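Local atomic coordinates of ileal bile acid-binding protein (Danio rerio, PDB entry 3ELX), a protein that binds cholate and probably carries bile acids through the cytoplasm, as a member of the fatty-acid-binding protein family. Residues A[6-12]-A[40-46]; A[21-25]-A[116-122]; A[67-73]-A[84-89]. All blocks are in the same frame, centred on the assembly; numbering follows the deposited sequence.

All three contacts belong to one antiparallel barrel of the fatty-acid-binding protein fold. Contact 1 pairs its first two strands, 8-16 and 41-47, with two short helices between them in sequence. The first, helix 18-24, packs on strand 111-119 in contact 2, so the two contacts cross along the chain; they sit on opposite sides of its centre, their own centres about 25 Å apart. Contact 3 comes later, its centre about 19 Å from that of contact 1 and about 24 Å from that of contact 2. Contact 1 builds part of the wall, contact 2 sets the first lid helix on it, and contact 3 ties the turn between the sheet's two outermost strands to strand 82-90.

Contact 1 (A[6-12]-A[40-46]); sequences FNGKWET and LVTEIVQ
Gly8 and Ile44 exchange both of their backbone hydrogen bonds, with Gly8 N reaching Ile44 O at 3.0 Å. Trp10 and Thr42 repeat the exchange two residues on, Trp10 N lying 2.8 Å from Thr42 O, and a last bond runs from Thr12 N to Leu40 O, also 3.0 Å. Lys9 with Glu43 and Glu11 with Val41 are the non-hydrogen-bonded pairs in between, where weaker CA-H...O contacts fill in; the tightest brings Val41 CA within 3.2 Å of Trp10 O. Gly8 has backbone angles at which a CB would jam against the carbonyl oxygen of Asn7.

These are the first and second strands of the fatty-acid-binding protein barrel, antiparallel, the directions of 8-12 and 41-46 being 159° apart. Trp10, Thr42 and Ile44 share one face of the sheet, where Leu112 of strand 111-119 also meets the tryptophan and the isoleucine.

On this face the Trp10 indole is pinned by NE1, which donates to Phe6 O at 2.9 Å from 37° above the carbonyl plane. Thr42 O lies at the ring's edge, in its plane, 3.6 Å from Trp10 CD1. With CG1 of Ile44 anti to its carbonyl carbon (chi1 -52°) and the chain extended at chi2, Ile44 CD1 is carried up to Phe6 O and to within 3.9 Å of Trp10 NE1.

The other face carries Lys9, Glu11 and Glu43, long and extended, with Val41 among them, its CG2 against Glu11. Lys9 and Glu43 touch through their aliphatic parts, CG to CG at 3.9 Å, their charged ends not in contact; Glu43 OE1 is hydrogen-bonded instead to Tyr56 OH. At the far end a water accepts from both Thr12 OG1 and Leu40 N, while Arg129 NH2 also bonds to that hydroxyl.

Contact 2 (A[21-25]-A[116-122]); sequences FCKLI and STASGAQ
Phe21 lays the outer end of its ring against Ser116, with CZ and CE1 each 3.5 Å from Ser116 CB, and the same CE1 is 3.7 Å from the methyl of Ala118. The ring meets both obliquely. Its CG stands anti to the backbone N (chi1 176°), which swings the phenyl group off the helix and down onto the strand.

Ala118 is the small residue on which the helix sits: three side chains converge on its CB. Besides the Phe21 ring they are Ile25, whose CG2 comes to 3.7 Å, and Leu24, whose CD2 stands 3.8 Å away. Ile25 CG2 does double duty, because it also lies over one face of the Phe21 ring, displaced toward the rim, so the methyl touches both the ring and Ala118. Ile25 N donates to Phe21 O, which fixes the two residues relative to each other.

Leu24 splits its two methyls between Ala118 and Gln122. CD2 rests on the backbone of Ala118, 3.6 Å from its carbonyl oxygen; the other, CD1, reaches Gln122 OE1 at 3.3 Å. The Gln122 chain bends at chi2 (-95°) and runs alongside the leucine, pointing the other way. Gly120, between Ala118 and Gln122 in sequence, also lies by Leu24; a CB there would clash, 2.8 Å from Leu24 CD1.

The side chains meet by van der Waals contact, partly against backbone carbonyl oxygens; the Ser116 hydroxyl is hydrogen-bonded to Gln103 OE1. Tyr101, which contacts cholate in another structure of this protein, stands edge-to-face with Phe21, and Leu127 and Ala125 of the next strand add to the seat. Helix 18-24 is the first of the two helices that form the lid over the barrel of the fatty-acid-binding protein fold.

Contact 3 (A[67-73]-A[84-89]); sequences FIVGKES and KGIVSM
Val87 makes a CH-pi contact with Phe67, its CG2 over one face and 4.1 Å from the centroid of the Phe67 ring, beside a type II beta turn that runs from Ile68 to Lys71. The turn leads out of strand 61-68 of the fatty-acid-binding protein barrel and into strand 73-76, the two outermost strands of the sheet. Phe67 CG sits between backbone N and carbonyl carbon (chi1 58°), which holds the ring across the valine at about a right angle; its other neighbours include Phe51 and Met75.

Gly70 takes the third position of the turn, with a positive phi of 84°, and its N donates to Val87 O at 2.8 Å, almost in line with the carbonyl bond. Val69 CG1 reaches beyond this to Met89 CB, 3.9 Å away. Ile86 CG2, anti to its backbone N, covers Gly70 C at 3.6 Å.

Ser73 and Gly85 form an antiparallel hydrogen-bonded pair. Turned anti to the carbonyl carbon (chi1 -59°), Ser73 OG folds back into the turn, accepting from Ile68 N at 3.1 Å and donating to Lys71 O at 3.0 Å. An alanine here would lack that hydroxyl and is likely to leave Ile68 N without its acceptor and the turn freer to shift.

Glu72, extended beyond CG, sets that carbon against Ile86 CG1 and CD1, the two chains crossing at a slant, while Lys84 curls round at chi3 and chi4 to cross the glutamate at about a right angle. Glu72 OE2 and Lys84 NZ stay 4.6 Å apart, and one water spans the gap, donating to Glu72 OE2 and accepting from Lys84 NZ.

Contact 1 (A[6-12]-A[40-46])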
# COMPACT_ATOMS: atom_id res chain seq x y z
N PHE A 6 -1.19 5.09 -12.82
CA PHE A 6 -0.56 4.18 -11.85
C PHE A 6 0.30 3.08 -12.48
O PHE A 6 1.09 2.44 -11.77
CB PHE A 6 -1.62 3.51 -10.97
CG PHE A 6 -2.31 4.45 -10.01
CD1 PHE A 6 -1.85 4.59 -8.70
CD2 PHE A 6 -3.43 5.16 -10.41
CE1 PHE A 6 -2.49 5.45 -7.81
CE2 PHE A 6 -4.09 6.02 -9.52
CZ PHE A 6 -3.62 6.16 -8.22
N ASN A 7 0.13 2.83 -13.77
CA ASN A 7 0.80 1.71 -14.44
C ASN A 7 2.30 1.76 -14.28
O ASN A 7 2.93 2.80 -14.47
CB ASN A 7 0.47 1.69 -15.94
CG ASN A 7 -0.86 1.04 -16.23
OD1 ASN A 7 -1.80 1.69 -16.71
ND2 ASN A 7 -0.95 -0.25 -15.98
N GLY A 8 2.87 0.61 -13.94
CA GLY A 8 4.32 0.44 -13.98
C GLY A 8 4.91 -0.26 -12.78
O GLY A 8 4.20 -0.79 -11.94
N LYS A 9 6.24 -0.27 -12.72
CA LYS A 9 6.96 -0.76 -11.55
C LYS A 9 7.60 0.42 -10.83
O LYS A 9 8.25 1.26 -11.46
CB LYS A 9 8.03 -1.82 -11.89
CG LYS A 9 7.46 -3.21 -12.16
CD LYS A 9 8.56 -4.26 -12.18
CE LYS A 9 7.99 -5.65 -12.45
NZ LYS A 9 9.01 -6.69 -12.22
N TRP A 10 7.36 0.45 -9.52
CA TRP A 10 7.75 1.55 -8.65
C TRP A 10 8.57 1.01 -7.49
O TRP A 10 8.35 -0.13 -7.07
CB TRP A 10 6.50 2.20 -8.06
CG TRP A 10 5.47 2.63 -9.09
CD1 TRP A 10 4.52 1.83 -9.70
CD2 TRP A 10 5.27 3.95 -9.62
NE1 TRP A 10 3.74 2.58 -10.55
CE2 TRP A 10 4.18 3.88 -10.53
CE3 TRP A 10 5.89 5.19 -9.40
CZ2 TRP A 10 3.71 5.01 -11.23
CZ3 TRP A 10 5.42 6.31 -10.10
CH2 TRP A 10 4.35 6.20 -11.00
N GLU A 11 9.49 1.81 -6.96
CA GLU A 11 10.29 1.37 -5.81
C GLU A 11 10.37 2.46 -4.76
O GLU A 11 10.59 3.64 -5.08
CB GLU A 11 11.70 0.99 -6.27
CG GLU A 11 12.60 0.42 -5.20
CD GLU A 11 14.00 0.20 -5.75
OE1 GLU A 11 14.36 -0.96 -6.06
OE2 GLU A 11 14.73 1.21 -5.91
N THR A 12 10.19 2.07 -3.50
CA THR A 12 10.21 3.02 -2.39
C THR A 12 11.47 3.87 -2.44
O THR A 12 12.57 3.35 -2.57
CB THR A 12 10.15 2.28 -1.06
OG1 THR A 12 8.99 1.44 -1.04
CG2 THR A 12 10.07 3.27 0.08
N LEU A 40 10.49 -1.48 -0.91
CA LEU A 40 9.42 -2.25 -1.51
C LEU A 40 9.21 -1.86 -2.97
O LEU A 40 9.05 -0.67 -3.28
CB LEU A 40 8.13 -2.02 -0.75
CG LEU A 40 6.93 -2.87 -1.16
CD1 LEU A 40 7.15 -4.30 -0.71
CD2 LEU A 40 5.65 -2.29 -0.53
N VAL A 41 9.20 -2.87 -3.85
CA VAL A 41 8.81 -2.68 -5.25
C VAL A 41 7.34 -3.02 -5.44
O VAL A 41 6.86 -4.05 -4.97
CB VAL A 41 9.68 -3.50 -6.22
CG1 VAL A 41 9.16 -3.42 -7.65
CG2 VAL A 41 11.11 -3.00 -6.17
N THR A 42 6.64 -2.11 -6.12
CA THR A 42 5.23 -2.25 -6.41
C THR A 42 5.05 -2.33 -7.92
O THR A 42 5.58 -1.49 -8.64
CB THR A 42 4.43 -1.03 -5.88
OG1 THR A 42 4.57 -0.95 -4.46
CG2 THR A 42 2.96 -1.16 -6.22
N GLU A 43 4.31 -3.32 -8.38
CA GLU A 43 3.95 -3.41 -9.78
C GLU A 43 2.44 -3.21 -9.91
O GLU A 43 1.66 -3.89 -9.24
CB GLU A 43 4.35 -4.77 -10.33
CG GLU A 43 4.03 -4.99 -11.78
CD GLU A 43 4.30 -6.41 -12.22
OE1 GLU A 43 4.51 -7.29 -11.35
OE2 GLU A 43 4.30 -6.65 -13.44
N ILE A 44 2.04 -2.27 -10.76
CA ILE A 44 0.61 -2.00 -10.95
C ILE A 44 0.22 -2.13 -12.42
O ILE A 44 0.92 -1.63 -13.31
CB ILE A 44 0.20 -0.61 -10.43
CG1 ILE A 44 0.67 -0.42 -8.98
CG2 ILE A 44 -1.34 -0.42 -10.52
CD1 ILE A 44 0.75 1.03 -8.55
N VAL A 45 -0.88 -2.84 -12.67
CA VAL A 45 -1.53 -2.83 -13.97
C VAL A 45 -2.91 -2.24 -13.75
O VAL A 45 -3.74 -2.80 -13.00
CB VAL A 45 -1.61 -4.25 -14.62
CG1 VAL A 45 -2.32 -4.16 -15.96
CG2 VAL A 45 -0.22 -4.84 -14.80
N GLN A 46 -3.14 -1.08 -14.35
CA GLN A 46 -4.41 -0.38 -14.21
C GLN A 46 -5.08 -0.33 -15.58
O GLN A 46 -4.53 0.25 -16.53
CB GLN A 46 -4.20 1.04 -13.69
CG GLN A 46 -5.48 1.83 -13.64
CD GLN A 46 -5.30 3.32 -13.36
OE1 GLN A 46 -6.28 4.02 -13.12
NE2 GLN A 46 -4.06 3.80 -13.42
O HOH W 1 9.88 0.18 1.54

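Contact 2 (A[21-25]-A[116-122])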
# COMPACT_ATOMS: atom_id res chain seq x y z
N PHE A 21 4.04 3.36 12.94
CA PHE A 21 2.90 2.72 12.28
C PHE A 21 2.93 1.21 12.50
O PHE A 21 1.93 0.62 12.88
CB PHE A 21 2.85 3.05 10.78
CG PHE A 21 1.75 2.33 10.05
CD1 PHE A 21 0.46 2.84 10.02
CD2 PHE A 21 2.00 1.12 9.40
CE1 PHE A 21 -0.56 2.16 9.36
CE2 PHE A 21 0.99 0.44 8.73
CZ PHE A 21 -0.29 0.96 8.72
N CYS A 22 4.09 0.60 12.25
CA CYS A 22 4.22 -0.85 12.39
C CYS A 22 3.99 -1.28 13.84
O CYS A 22 3.36 -2.30 14.09
CB CYS A 22 5.58 -1.32 11.88
SG CYS A 22 5.75 -1.28 10.09
N LYS A 23 4.50 -0.49 14.78
CA LYS A 23 4.27 -0.75 16.20
C LYS A 23 2.79 -0.67 16.57
O LYS A 23 2.30 -1.48 17.37
CB LYS A 23 5.09 0.21 17.06
CG LYS A 23 6.58 -0.12 17.13
CD LYS A 23 7.32 0.82 18.07
CE LYS A 23 7.62 2.16 17.43
NZ LYS A 23 8.18 3.14 18.41
N LEU A 24 2.08 0.29 16.00
CA LEU A 24 0.67 0.49 16.33
C LEU A 24 -0.21 -0.66 15.82
O LEU A 24 -1.09 -1.14 16.54
CB LEU A 24 0.15 1.84 15.83
CG LEU A 24 -1.28 2.25 16.22
CD1 LEU A 24 -1.46 2.35 17.74
CD2 LEU A 24 -1.68 3.55 15.55
N ILE A 25 0.05 -1.11 14.59
CA ILE A 25 -0.73 -2.22 14.01
C ILE A 25 -0.23 -3.61 14.44
O ILE A 25 -0.76 -4.63 13.98
CB ILE A 25 -0.86 -2.13 12.45
CG1 ILE A 25 0.50 -2.30 11.77
CG2 ILE A 25 -1.57 -0.82 12.04
CD1 ILE A 25 0.41 -2.76 10.32
N SER A 116 -0.74 5.21 4.83
CA SER A 116 -1.46 4.27 5.69
C SER A 116 -1.74 4.95 7.02
O SER A 116 -0.82 5.46 7.68
CB SER A 116 -0.65 2.99 5.91
OG SER A 116 -0.15 2.45 4.69
N THR A 117 -3.01 4.97 7.43
CA THR A 117 -3.42 5.71 8.62
C THR A 117 -4.06 4.74 9.60
O THR A 117 -5.08 4.11 9.30
CB THR A 117 -4.41 6.81 8.22
OG1 THR A 117 -3.78 7.65 7.25
CG2 THR A 117 -4.84 7.63 9.44
N ALA A 118 -3.44 4.60 10.76
CA ALA A 118 -3.97 3.73 11.80
C ALA A 118 -4.26 4.52 13.07
O ALA A 118 -3.70 5.59 13.30
CB ALA A 118 -3.02 2.59 12.08
N SER A 119 -5.15 3.98 13.90
CA SER A 119 -5.61 4.68 15.08
C SER A 119 -5.70 3.75 16.27
O SER A 119 -6.23 2.64 16.16
CB SER A 119 -6.98 5.29 14.77
OG SER A 119 -7.64 5.70 15.94
N GLY A 120 -5.18 4.19 17.42
CA GLY A 120 -5.25 3.42 18.65
C GLY A 120 -5.24 4.26 19.92
O GLY A 120 -5.59 5.44 19.90
N ALA A 121 -4.84 3.63 21.02
CA ALA A 121 -4.79 4.26 22.34
C ALA A 121 -3.85 5.47 22.40
O ALA A 121 -4.26 6.54 22.86
CB ALA A 121 -4.39 3.24 23.41
N GLN A 122 -2.61 5.29 21.93
CA GLN A 122 -1.61 6.37 21.94
C GLN A 122 -1.94 7.49 20.95
O GLN A 122 -1.37 8.59 21.02
CB GLN A 122 -0.19 5.83 21.71
CG GLN A 122 -0.05 4.80 20.59
CD GLN A 122 -0.11 3.36 21.10
OE1 GLN A 122 -1.16 2.72 21.05
NE2 GLN A 122 1.01 2.86 21.60

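Contact 3 (A[67-73]-A[84-89])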
# COMPACT_ATOMS: atom_id res chain seq x y z
N PHE A 67 -8.66 -5.70 -7.74
CA PHE A 67 -9.90 -5.05 -7.37
C PHE A 67 -10.42 -4.18 -8.49
O PHE A 67 -9.65 -3.72 -9.34
CB PHE A 67 -9.74 -4.24 -6.07
CG PHE A 67 -8.68 -3.17 -6.13
CD1 PHE A 67 -7.38 -3.45 -5.71
CD2 PHE A 67 -8.98 -1.88 -6.59
CE1 PHE A 67 -6.38 -2.45 -5.75
CE2 PHE A 67 -8.00 -0.88 -6.63
CZ PHE A 67 -6.70 -1.16 -6.22
N ILE A 68 -11.74 -3.97 -8.50
CA ILE A 68 -12.36 -3.01 -9.41
C ILE A 68 -12.95 -1.91 -8.54
O ILE A 68 -13.75 -2.18 -7.64
CB ILE A 68 -13.45 -3.67 -10.29
CG1 ILE A 68 -12.81 -4.75 -11.17
CG2 ILE A 68 -14.18 -2.61 -11.13
CD1 ILE A 68 -13.81 -5.67 -11.84
N VAL A 69 -12.53 -0.67 -8.80
CA VAL A 69 -13.04 0.45 -8.00
C VAL A 69 -14.57 0.46 -8.04
O VAL A 69 -15.17 0.32 -9.11
CB VAL A 69 -12.47 1.79 -8.50
CG1 VAL A 69 -13.04 2.97 -7.68
CG2 VAL A 69 -10.95 1.77 -8.42
N GLY A 70 -15.19 0.60 -6.87
CA GLY A 70 -16.66 0.66 -6.78
C GLY A 70 -17.38 -0.68 -6.74
O GLY A 70 -18.61 -0.72 -6.57
N LYS A 71 -16.64 -1.77 -6.88
CA LYS A 71 -17.23 -3.10 -6.88
C LYS A 71 -16.63 -3.98 -5.79
O LYS A 71 -15.42 -3.95 -5.57
CB LYS A 71 -17.02 -3.77 -8.24
CG LYS A 71 -18.12 -3.48 -9.22
CD LYS A 71 -17.82 -2.29 -10.12
CE LYS A 71 -18.60 -2.42 -11.42
NZ LYS A 71 -20.06 -2.66 -11.22
N GLU A 72 -17.47 -4.77 -5.13
CA GLU A 72 -16.98 -5.73 -4.14
C GLU A 72 -15.91 -6.62 -4.75
O GLU A 72 -16.13 -7.27 -5.78
CB GLU A 72 -18.10 -6.62 -3.60
CG GLU A 72 -19.14 -5.92 -2.75
CD GLU A 72 -20.18 -6.89 -2.23
OE1 GLU A 72 -21.14 -6.43 -1.57
OE2 GLU A 72 -20.04 -8.11 -2.47
N SER A 73 -14.74 -6.65 -4.11
CA SER A 73 -13.61 -7.40 -4.63
C SER A 73 -12.95 -8.23 -3.54
O SER A 73 -12.79 -7.77 -2.42
CB SER A 73 -12.56 -6.45 -5.21
OG SER A 73 -13.09 -5.66 -6.26
N LYS A 84 -13.32 -9.10 1.76
CA LYS A 84 -13.97 -8.54 0.60
C LYS A 84 -14.14 -7.05 0.85
O LYS A 84 -14.59 -6.63 1.92
CB LYS A 84 -15.30 -9.23 0.32
CG LYS A 84 -15.89 -8.88 -1.04
CD LYS A 84 -17.05 -9.81 -1.42
CE LYS A 84 -16.60 -10.88 -2.39
NZ LYS A 84 -16.26 -10.31 -3.73
N GLY A 85 -13.75 -6.25 -0.13
CA GLY A 85 -13.78 -4.81 0.06
C GLY A 85 -14.23 -4.04 -1.16
O GLY A 85 -14.18 -4.55 -2.29
N ILE A 86 -14.64 -2.80 -0.92
CA ILE A 86 -15.01 -1.89 -1.99
C ILE A 86 -14.09 -0.69 -1.95
O ILE A 86 -14.15 0.15 -1.04
CB ILE A 86 -16.50 -1.45 -1.91
CG1 ILE A 86 -17.42 -2.67 -1.76
CG2 ILE A 86 -16.87 -0.63 -3.15
CD1 ILE A 86 -18.86 -2.32 -1.46
N VAL A 87 -13.21 -0.63 -2.94
CA VAL A 87 -12.24 0.45 -3.07
C VAL A 87 -12.92 1.65 -3.73
O VAL A 87 -13.73 1.49 -4.64
CB VAL A 87 -11.04 -0.04 -3.93
CG1 VAL A 87 -10.01 1.09 -4.12
CG2 VAL A 87 -10.41 -1.25 -3.27
N SER A 88 -12.61 2.85 -3.26
CA SER A 88 -13.17 4.05 -3.86
C SER A 88 -12.07 4.92 -4.45
O SER A 88 -10.90 4.78 -4.11
CB SER A 88 -13.99 4.86 -2.85
OG SER A 88 -13.19 5.29 -1.77
N MET A 89 -12.46 5.81 -5.36
CA MET A 89 -11.52 6.77 -5.90
C MET A 89 -12.17 8.14 -5.96
O MET A 89 -13.35 8.25 -6.30
CB MET A 89 -11.04 6.34 -7.29
CG MET A 89 -9.85 7.17 -7.79
SD MET A 89 -9.63 7.00 -9.56
CE MET A 89 -8.91 5.37 -9.59
O HOH W 2 -13.14 -2.81 -4.94
O HOH W 3 -19.33 -10.10 -4.12